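Local coordinates for phosphatidylglycerophosphatase B (Bacillus subtilis, PDB 6FMX), which removes the terminal phosphate from phosphatidylglycerophosphate to give phosphatidylglycerol, and also hydrolyses undecaprenyl pyrophosphate for the supply of lipid carrier, at residues A45-S50 with P123-L128; G67-G72 with S138-N143; S183-Y186 with F191-D194. One frame throughout, in Å; residues are numbered along the deposited sequence. Where two conformers were deposited one is given.

Contact 1: A45-S50 with P123-L128; sequences ADEAIS and PDFAPL
Phe125 extends its ring from the loop that follows helix 96-118 and meets the side chain of Glu47 on helix 40-54, in a van der Waals contact that includes the carboxylate. The CZ end of the ring lies 3.7 Å from Glu47 CD, the carboxylate carbon, and almost as near to Glu47 CG. The two side chains cross at about a right angle, and the carboxylate plane is inclined by 42° to that of the ring, so this is not a stack. On Glu47, CG is anti to the backbone N (chi1 165°) and the chain stays extended beyond it, which lays CG and the carboxylate alongside the CZ end of the ring.

Ser50 OG, one helical turn on, makes a second, looser set of contacts. It stands at the ring edge near the plane, 3.9 Å from Phe125 CD2, and also lies 4.0 Å from Pro123 CB. The hydroxyl therefore sits where proline and phenylalanine converge. Within the loop itself, the Pro123 carbonyl oxygen is 3.5 Å above the plane of the Phe125 ring, over its centre, and the backbone thus turns back across one face of the aromatic group.

Polar bonds lie beside this interface rather than across it. Glu47 OE2 forms a salt bridge with Lys51 on its own helix, and Lys51 also touches Phe125; Asp46 pairs with Arg120 by another salt bridge.

Together the segments bury only 150 Å², and Phe125 stays largely on the surface, where it also touches a neighbouring molecule in the crystal. The chemistry implies a modest, non-directional fit: helix 40-54, probably on the extracellular side, meets the loop at the end of the first phosphatase motif through van der Waals contacts of a carboxylate arm and a hydroxyl with Phe125 and Pro123, while the charge of Glu47 is probably balanced by its neighbouring lysine.

Contact 2: G67-G72 with S138-N143; sequences GITHLG and SGHSMN. With WO4 (tungstate(VI)ion), chain G; OLC ((2R)-2,3-dihydroxypropyl (9Z)-octadec-9-enoate), chain B.
His140 and Asn143 join the start of helix 139-158 to Thr69 and Gly72; the helix opens at Ser138, in the inferred second phosphatase motif, 137-140. This N-cap serine accepts a hydrogen bond from Ser141 N, nearly straight at 165°, and another from Ser141 OG, while its own OG donates to tungstate O4 at 2.8 Å. Gly139 N follows, donating to O2 of the ion at 2.9 Å. At His140, a predicted proton donor of the active site, backbone N binds tungstate O4 and ring ND1 reaches O3 over a longer 3.3 Å. With CG anti to the carbonyl carbon (chi1 -84°), the ring turns toward the first segment: its CD2 edge meets Thr69 O at 3.0 Å, in the ring plane, and one face lies under Gly72 O, which is offset toward the rim. Two backbone carbonyls thus limit how the ring can turn. One turn further, Asn143 ND2 donates to Gly72 O (3.1 Å, 158°), with the acceptor close to the amide plane.

Tungstate, probably a phosphate mimic, is held by this helix end together with Lys115, Arg122 and Arg184, while His70 NE2 hydrogen-bonds to monoolein O23 at 2.7 Å. Deeper in the bundle, Asn143 packs on Phe104 of helix 96-118 and Leu77 of helix 74-92, its OD1 binds Arg108, and Ser141 lies against Val195 of helix 192-215.

Contact 3: S183-Y186 with F191-D194; sequences SRVY and FVTD. With WO4 (tungstate(VI)ion), chain G.
The third phosphatase motif of the PAP2 fold spans the turn between helices 166-186 and 192-215, and Val185 meets Val192 where the first ends and the second begins. Val185 CG2 approaches Val192 CG2 to 3.7 Å, the two branched side chains crossing at a slant, and the same methyl lies 4.0 Å from the backbone C of Phe191. This CG2 branch is anti to the carbonyl carbon and beside the backbone N, and so reaches Val192.

Beside this apolar join, each helix contributes polar groups. Arg184, bent in the middle of its chain, brings NH2 to tungstate O1 at 2.9 Å, the oxygen lying at the edge of the guanidinium in its plane; NE adds a weak bond to O4. At the start of the second helix, Asp194 OD2 accepts from N of the N-cap residue Phe191 (2.9 Å), met from above the carboxylate plane, and also bonds with Ser135 OG, while OD1 forms a salt bridge with Arg120.

Asp194 is predicted to stabilise His190, the probable nucleophile, which lies inside the turn. The chemistry implies a division of labour, in which methyl groups close the turn while arginine and aspartate supply the directional bonds on its active-site side.

How the contacts relate
The three contacts all lie at or near what is probably the extracellular end of the helical bundle, and contact 3 touches both others. Its centre is 10 Å from that of contact 2, with which it shares tungstate; there Thr69 OG1 probably hydrogen-bonds to Arg184 NH1 (2.7 Å), so helix 59-70 supplies a second-shell group to an arginine that binds the ion. Toward contact 1, with centres 8 Å apart, Pro123 CA packs 3.4 Å from Phe191 CZ, and Asp46 probably hydrogen-bonds to Thr193. Contacts 1 and 2 do not touch, their centres lying 17 Å apart. Contact 1 alone does not bind the ion; the Pro123 side chain is about 8 Å from tungstate and about 6 Å from that of His190.

Contact 1: A45-S50 with P123-L128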
loop_
_atom_site.group_PDB
_atom_site.type_symbol
_atom_site.label_atom_id
_atom_site.label_comp_id
_atom_site.label_asym_id
_atom_site.label_seq_id
_atom_site.Cartn_x
_atom_site.Cartn_y
_atom_site.Cartn_z
ATOM N N ALA A 45 -21.329 -5.481 -6.441
ATOM C CA ALA A 45 -20.191 -6.312 -6.819
ATOM C C ALA A 45 -19.187 -6.407 -5.678
ATOM O O ALA A 45 -18.624 -7.481 -5.430
ATOM C CB ALA A 45 -19.532 -5.766 -8.087
ATOM N N ASP A 46 -18.979 -5.303 -4.952
ATOM C CA ASP A 46 -18.086 -5.317 -3.795
ATOM C C ASP A 46 -18.582 -6.281 -2.726
ATOM O O ASP A 46 -17.790 -7.020 -2.127
ATOM C CB ASP A 46 -17.968 -3.917 -3.189
ATOM C CG ASP A 46 -16.757 -3.156 -3.684
ATOM O OD1 ASP A 46 -15.701 -3.780 -3.938
ATOM O OD2 ASP A 46 -16.854 -1.914 -3.766
ATOM N N GLU A 47 -19.885 -6.245 -2.436
ATOM C CA GLU A 47 -20.461 -7.198 -1.489
ATOM C C GLU A 47 -20.290 -8.636 -1.973
ATOM O O GLU A 47 -19.957 -9.527 -1.184
ATOM C CB GLU A 47 -21.941 -6.885 -1.262
ATOM C CG GLU A 47 -22.713 -8.019 -0.590
ATOM C CD GLU A 47 -24.062 -7.583 -0.032
ATOM O OE1 GLU A 47 -24.347 -6.367 -0.013
ATOM O OE2 GLU A 47 -24.843 -8.466 0.388
ATOM N N ALA A 48 -20.525 -8.885 -3.264
ATOM C CA ALA A 48 -20.464 -10.254 -3.771
ATOM C C ALA A 48 -19.050 -10.814 -3.698
ATOM O O ALA A 48 -18.861 -12.008 -3.421
ATOM C CB ALA A 48 -20.987 -10.317 -5.206
ATOM N N ILE A 49 -18.044 -9.973 -3.952
ATOM C CA ILE A 49 -16.663 -10.442 -3.902
ATOM C C ILE A 49 -16.231 -10.646 -2.458
ATOM O O ILE A 49 -15.544 -11.620 -2.129
ATOM C CB ILE A 49 -15.737 -9.458 -4.646
ATOM C CG1 ILE A 49 -16.062 -9.463 -6.138
ATOM C CG2 ILE A 49 -14.270 -9.810 -4.427
ATOM C CD1 ILE A 49 -15.315 -8.416 -6.936
ATOM N N SER A 50 -16.639 -9.738 -1.574
ATOM C CA SER A 50 -16.325 -9.868 -0.158
ATOM C C SER A 50 -16.850 -11.185 0.399
ATOM O O SER A 50 -16.116 -11.934 1.060
ATOM C CB SER A 50 -16.918 -8.683 0.605
ATOM O OG SER A 50 -16.562 -8.728 1.973
ATOM N N PRO A 123 -17.307 -3.463 5.375
ATOM C CA PRO A 123 -18.163 -4.596 4.967
ATOM C C PRO A 123 -19.000 -5.179 6.099
ATOM O O PRO A 123 -20.225 -5.316 5.958
ATOM C CB PRO A 123 -17.144 -5.610 4.423
ATOM C CG PRO A 123 -16.020 -4.750 3.902
ATOM C CD PRO A 123 -15.916 -3.615 4.889
ATOM N N ASP A 124 -18.356 -5.552 7.209
ATOM C CA ASP A 124 -19.010 -6.057 8.425
ATOM C C ASP A 124 -19.915 -7.263 8.173
ATOM O O ASP A 124 -20.915 -7.457 8.866
ATOM C CB ASP A 124 -19.776 -4.950 9.151
ATOM C CG ASP A 124 -18.915 -4.259 10.190
ATOM O OD1 ASP A 124 -18.239 -4.982 10.966
ATOM O OD2 ASP A 124 -18.881 -3.012 10.223
ATOM N N PHE A 125 -19.560 -8.099 7.202
ATOM C CA PHE A 125 -20.179 -9.409 7.058
ATOM C C PHE A 125 -19.477 -10.453 7.905
ATOM O O PHE A 125 -20.137 -11.261 8.564
ATOM C CB PHE A 125 -20.166 -9.854 5.595
ATOM C CG PHE A 125 -20.773 -8.852 4.664
ATOM C CD1 PHE A 125 -22.131 -8.576 4.720
ATOM C CD2 PHE A 125 -19.991 -8.180 3.735
ATOM C CE1 PHE A 125 -22.699 -7.645 3.873
ATOM C CE2 PHE A 125 -20.557 -7.251 2.878
ATOM C CZ PHE A 125 -21.912 -6.984 2.949
ATOM N N ALA A 126 -18.154 -10.433 7.911
ATOM C CA ALA A 126 -17.387 -11.511 8.510
ATOM C C ALA A 126 -15.947 -11.098 8.769
ATOM O O ALA A 126 -15.021 -11.777 8.304
ATOM C CB ALA A 126 -17.423 -12.736 7.598
ATOM N N PRO A 127 -15.700 -10.028 9.519
ATOM C CA PRO A 127 -14.316 -9.583 9.710
ATOM C C PRO A 127 -13.550 -10.584 10.559
ATOM O O PRO A 127 -14.095 -11.168 11.497
ATOM C CB PRO A 127 -14.470 -8.243 10.434
ATOM C CG PRO A 127 -15.745 -8.415 11.220
ATOM C CD PRO A 127 -16.641 -9.286 10.378
ATOM N N LEU A 128 -12.278 -10.787 10.221
ATOM C CA LEU A 128 -11.410 -11.615 11.041
ATOM C C LEU A 128 -10.412 -10.795 11.843
ATOM O O LEU A 128 -9.699 -11.352 12.683
ATOM C CB LEU A 128 -10.657 -12.623 10.168
ATOM C CG LEU A 128 -11.536 -13.744 9.620
ATOM C CD1 LEU A 128 -10.776 -14.550 8.569
ATOM C CD2 LEU A 128 -12.043 -14.635 10.770
#

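Contact 2: G67-G72 with S138-N143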
loop_
_atom_site.group_PDB
_atom_site.type_symbol
_atom_site.label_atom_id
_atom_site.label_comp_id
_atom_site.label_asym_id
_atom_site.label_seq_id
_atom_site.Cartn_x
_atom_site.Cartn_y
_atom_site.Cartn_z
ATOM N N GLY A 67 -1.006 -13.040 9.311
ATOM C CA GLY A 67 0.417 -12.750 9.274
ATOM C C GLY A 67 0.798 -11.891 8.081
ATOM O O GLY A 67 1.542 -10.917 8.214
ATOM N N ILE A 68 0.281 -12.240 6.900
ATOM C CA ILE A 68 0.541 -11.452 5.698
ATOM C C ILE A 68 0.087 -10.013 5.893
ATOM O O ILE A 68 0.796 -9.064 5.528
ATOM C CB ILE A 68 -0.159 -12.095 4.486
ATOM C CG1 ILE A 68 0.584 -13.347 4.033
ATOM C CG2 ILE A 68 -0.320 -11.091 3.332
ATOM C CD1 ILE A 68 -0.153 -14.093 2.944
ATOM N N THR A 69 -1.098 -9.824 6.472
ATOM C CA THR A 69 -1.667 -8.489 6.535
ATOM C C THR A 69 -0.830 -7.560 7.407
ATOM O O THR A 69 -0.821 -6.343 7.169
ATOM C CB THR A 69 -3.118 -8.567 7.025
ATOM O OG1 THR A 69 -3.822 -7.431 6.531
ATOM C CG2 THR A 69 -3.196 -8.552 8.548
ATOM N N HIS A 70 -0.070 -8.118 8.358
ATOM C CA HIS A 70 0.769 -7.304 9.229
ATOM C C HIS A 70 1.877 -6.604 8.454
ATOM O O HIS A 70 2.376 -5.566 8.900
ATOM C CB HIS A 70 1.360 -8.168 10.347
ATOM C CG HIS A 70 2.041 -7.383 11.428
ATOM N ND1 HIS A 70 1.377 -6.466 12.216
ATOM C CD2 HIS A 70 3.328 -7.377 11.850
ATOM C CE1 HIS A 70 2.225 -5.929 13.075
ATOM N NE2 HIS A 70 3.416 -6.465 12.874
ATOM N N LEU A 71 2.280 -7.152 7.304
ATOM C CA LEU A 71 3.261 -6.475 6.460
ATOM C C LEU A 71 2.755 -5.128 5.960
ATOM O O LEU A 71 3.567 -4.280 5.566
ATOM C CB LEU A 71 3.640 -7.359 5.271
ATOM C CG LEU A 71 4.180 -8.745 5.623
ATOM C CD1 LEU A 71 4.145 -9.645 4.401
ATOM C CD2 LEU A 71 5.589 -8.653 6.191
ATOM N N GLY A 72 1.442 -4.907 5.970
ATOM C CA GLY A 72 0.861 -3.637 5.597
ATOM C C GLY A 72 0.518 -2.726 6.751
ATOM O O GLY A 72 0.039 -1.608 6.524
ATOM N N SER A 138 -8.247 1.780 1.603
ATOM C CA SER A 138 -7.642 0.877 2.579
ATOM C C SER A 138 -6.248 1.351 2.964
ATOM O O SER A 138 -5.382 1.521 2.105
ATOM C CB SER A 138 -7.571 -0.547 2.020
ATOM O OG SER A 138 -6.646 -1.331 2.762
ATOM N N GLY A 139 -6.026 1.548 4.264
ATOM C CA GLY A 139 -4.731 2.032 4.708
ATOM C C GLY A 139 -3.621 1.004 4.555
ATOM O O GLY A 139 -2.501 1.353 4.185
ATOM N N HIS A 140 -3.915 -0.273 4.842
ATOM C CA HIS A 140 -2.889 -1.304 4.664
ATOM C C HIS A 140 -2.447 -1.384 3.209
ATOM O O HIS A 140 -1.252 -1.524 2.918
ATOM C CB HIS A 140 -3.400 -2.672 5.134
ATOM C CG HIS A 140 -3.267 -2.919 6.608
ATOM N ND1 HIS A 140 -3.864 -2.122 7.564
ATOM C CD2 HIS A 140 -2.653 -3.918 7.288
ATOM C CE1 HIS A 140 -3.604 -2.605 8.765
ATOM N NE2 HIS A 140 -2.874 -3.698 8.627
ATOM N N SER A 141 -3.400 -1.304 2.278
ATOM C CA SER A 141 -3.063 -1.373 0.865
ATOM C C SER A 141 -2.315 -0.131 0.419
ATOM O O SER A 141 -1.366 -0.199 -0.369
ATOM C CB SER A 141 -4.338 -1.563 0.040
ATOM O OG SER A 141 -5.137 -2.598 0.598
ATOM N N MET A 142 -2.741 1.036 0.928
ATOM C CA MET A 142 -2.071 2.289 0.613
ATOM C C MET A 142 -0.658 2.321 1.187
ATOM O O MET A 142 0.275 2.797 0.528
ATOM C CB MET A 142 -2.894 3.453 1.152
ATOM C CG MET A 142 -2.496 4.814 0.616
ATOM S SD MET A 142 -3.913 5.927 0.635
ATOM C CE MET A 142 -3.062 7.510 0.644
ATOM N N ASN A 143 -0.491 1.842 2.426
ATOM C CA ASN A 143 0.841 1.709 3.021
ATOM C C ASN A 143 1.730 0.800 2.181
ATOM O O ASN A 143 2.895 1.126 1.911
ATOM C CB ASN A 143 0.744 1.124 4.436
ATOM C CG ASN A 143 0.085 2.047 5.437
ATOM O OD1 ASN A 143 -0.171 3.214 5.164
ATOM N ND2 ASN A 143 -0.201 1.506 6.624
HETATM W W WO4 G . -7.251 -0.414 7.023
HETATM O O1 WO4 G . -8.614 -1.601 7.964
HETATM O O2 WO4 G . -8.133 1.242 6.248
HETATM O O3 WO4 G . -5.920 0.277 8.401
HETATM O O4 WO4 G . -6.448 -1.480 5.525
HETATM C C18 OLC B . 22.732 -2.578 4.222
HETATM C C10 OLC B . 16.353 -6.010 6.012
HETATM C C9 OLC B . 15.452 -6.558 6.805
HETATM C C17 OLC B . 21.836 -1.879 5.245
HETATM C C11 OLC B . 16.877 -4.592 6.245
HETATM C C8 OLC B . 14.881 -5.793 7.996
HETATM C C24 OLC B . 4.935 -3.730 16.276
HETATM C C16 OLC B . 20.549 -1.361 4.596
HETATM C C12 OLC B . 18.049 -4.607 7.232
HETATM C C7 OLC B . 13.994 -6.703 8.841
HETATM C C15 OLC B . 19.472 -2.441 4.630
HETATM C C13 OLC B . 19.271 -3.913 6.631
HETATM C C6 OLC B . 13.450 -5.889 10.013
HETATM C C14 OLC B . 18.875 -2.569 6.033
HETATM C C5 OLC B . 12.096 -6.447 10.456
HETATM C C4 OLC B . 11.102 -5.296 10.639
HETATM C C3 OLC B . 10.848 -5.032 12.122
HETATM C C2 OLC B . 9.527 -4.282 12.281
HETATM C C21 OLC B . 7.151 -3.939 15.119
HETATM C C1 OLC B . 9.065 -4.285 13.740
HETATM C C22 OLC B . 5.840 -4.646 15.460
HETATM O O19 OLC B . 9.823 -3.986 14.598
HETATM O O25 OLC B . 3.590 -4.000 15.971
HETATM O O23 OLC B . 5.182 -4.989 14.274
HETATM O O20 OLC B . 7.749 -4.643 14.064
#

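Contact 3: S183-Y186 with F191-D194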
loop_
_atom_site.group_PDB
_atom_site.type_symbol
_atom_site.label_atom_id
_atom_site.label_comp_id
_atom_site.label_asym_id
_atom_site.label_seq_id
_atom_site.Cartn_x
_atom_site.Cartn_y
_atom_site.Cartn_z
ATOM N N SER A 183 -5.224 -9.789 1.362
ATOM C CA SER A 183 -5.510 -10.168 2.741
ATOM C C SER A 183 -6.590 -9.290 3.361
ATOM O O SER A 183 -7.377 -9.776 4.173
ATOM C CB SER A 183 -4.224 -10.113 3.575
ATOM O OG SER A 183 -3.913 -8.783 3.972
ATOM N N ARG A 184 -6.660 -8.003 2.994
ATOM C CA ARG A 184 -7.723 -7.160 3.541
ATOM C C ARG A 184 -9.093 -7.602 3.049
ATOM O O ARG A 184 -10.080 -7.502 3.787
ATOM C CB ARG A 184 -7.501 -5.685 3.186
ATOM C CG ARG A 184 -6.080 -5.177 3.435
ATOM C CD ARG A 184 -5.664 -5.447 4.877
ATOM N NE ARG A 184 -6.370 -4.600 5.833
ATOM C CZ ARG A 184 -6.343 -4.781 7.150
ATOM N NH1 ARG A 184 -5.654 -5.788 7.675
ATOM N NH2 ARG A 184 -7.008 -3.959 7.946
ATOM N N VAL A 185 -9.179 -8.085 1.810
ATOM C CA VAL A 185 -10.453 -8.591 1.316
ATOM C C VAL A 185 -10.741 -9.962 1.915
ATOM O O VAL A 185 -11.857 -10.232 2.372
ATOM C CB VAL A 185 -10.461 -8.629 -0.221
ATOM C CG1 VAL A 185 -11.796 -9.147 -0.712
ATOM C CG2 VAL A 185 -10.173 -7.223 -0.796
ATOM N N TYR A 186 -9.732 -10.837 1.939
ATOM C CA TYR A 186 -9.864 -12.149 2.573
ATOM C C TYR A 186 -10.350 -12.033 4.015
ATOM O O TYR A 186 -11.240 -12.778 4.448
ATOM C CB TYR A 186 -8.517 -12.887 2.530
ATOM C CG TYR A 186 -8.548 -14.254 3.194
ATOM C CD1 TYR A 186 -8.464 -14.383 4.574
ATOM C CD2 TYR A 186 -8.641 -15.415 2.437
ATOM C CE1 TYR A 186 -8.506 -15.622 5.187
ATOM C CE2 TYR A 186 -8.668 -16.671 3.046
ATOM C CZ TYR A 186 -8.601 -16.759 4.422
ATOM O OH TYR A 186 -8.640 -17.984 5.049
ATOM N N PHE A 191 -13.384 -3.757 1.270
ATOM C CA PHE A 191 -13.861 -4.136 -0.044
ATOM C C PHE A 191 -12.709 -4.075 -1.040
ATOM O O PHE A 191 -11.721 -3.364 -0.842
ATOM C CB PHE A 191 -14.967 -3.195 -0.521
ATOM C CG PHE A 191 -16.216 -3.232 0.316
ATOM C CD1 PHE A 191 -17.078 -4.315 0.251
ATOM C CD2 PHE A 191 -16.549 -2.164 1.133
ATOM C CE1 PHE A 191 -18.245 -4.336 1.003
ATOM C CE2 PHE A 191 -17.720 -2.183 1.885
ATOM C CZ PHE A 191 -18.563 -3.267 1.815
ATOM N N VAL A 192 -12.866 -4.808 -2.144
ATOM C CA VAL A 192 -11.864 -4.771 -3.203
ATOM C C VAL A 192 -11.608 -3.334 -3.648
ATOM O O VAL A 192 -10.459 -2.926 -3.851
ATOM C CB VAL A 192 -12.302 -5.667 -4.379
ATOM C CG1 VAL A 192 -11.638 -5.226 -5.689
ATOM C CG2 VAL A 192 -11.963 -7.105 -4.077
ATOM N N THR A 193 -12.668 -2.535 -3.788
ATOM C CA THR A 193 -12.457 -1.168 -4.259
ATOM C C THR A 193 -11.703 -0.320 -3.242
ATOM O O THR A 193 -10.965 0.593 -3.637
ATOM C CB THR A 193 -13.790 -0.507 -4.616
ATOM O OG1 THR A 193 -14.714 -0.680 -3.534
ATOM C CG2 THR A 193 -14.355 -1.120 -5.888
ATOM N N ASP A 194 -11.885 -0.576 -1.938
ATOM C CA ASP A 194 -11.031 0.076 -0.948
ATOM C C ASP A 194 -9.567 -0.242 -1.208
ATOM O O ASP A 194 -8.694 0.622 -1.052
ATOM C CB ASP A 194 -11.371 -0.362 0.481
ATOM C CG ASP A 194 -12.813 -0.147 0.852
ATOM O OD1 ASP A 194 -13.437 0.816 0.352
ATOM O OD2 ASP A 194 -13.297 -0.937 1.695
HETATM W W WO4 G . -7.251 -0.414 7.023
HETATM O O1 WO4 G . -8.614 -1.601 7.964
HETATM O O2 WO4 G . -8.133 1.242 6.248
HETATM O O3 WO4 G . -5.920 0.277 8.401
HETATM O O4 WO4 G . -6.448 -1.480 5.525
#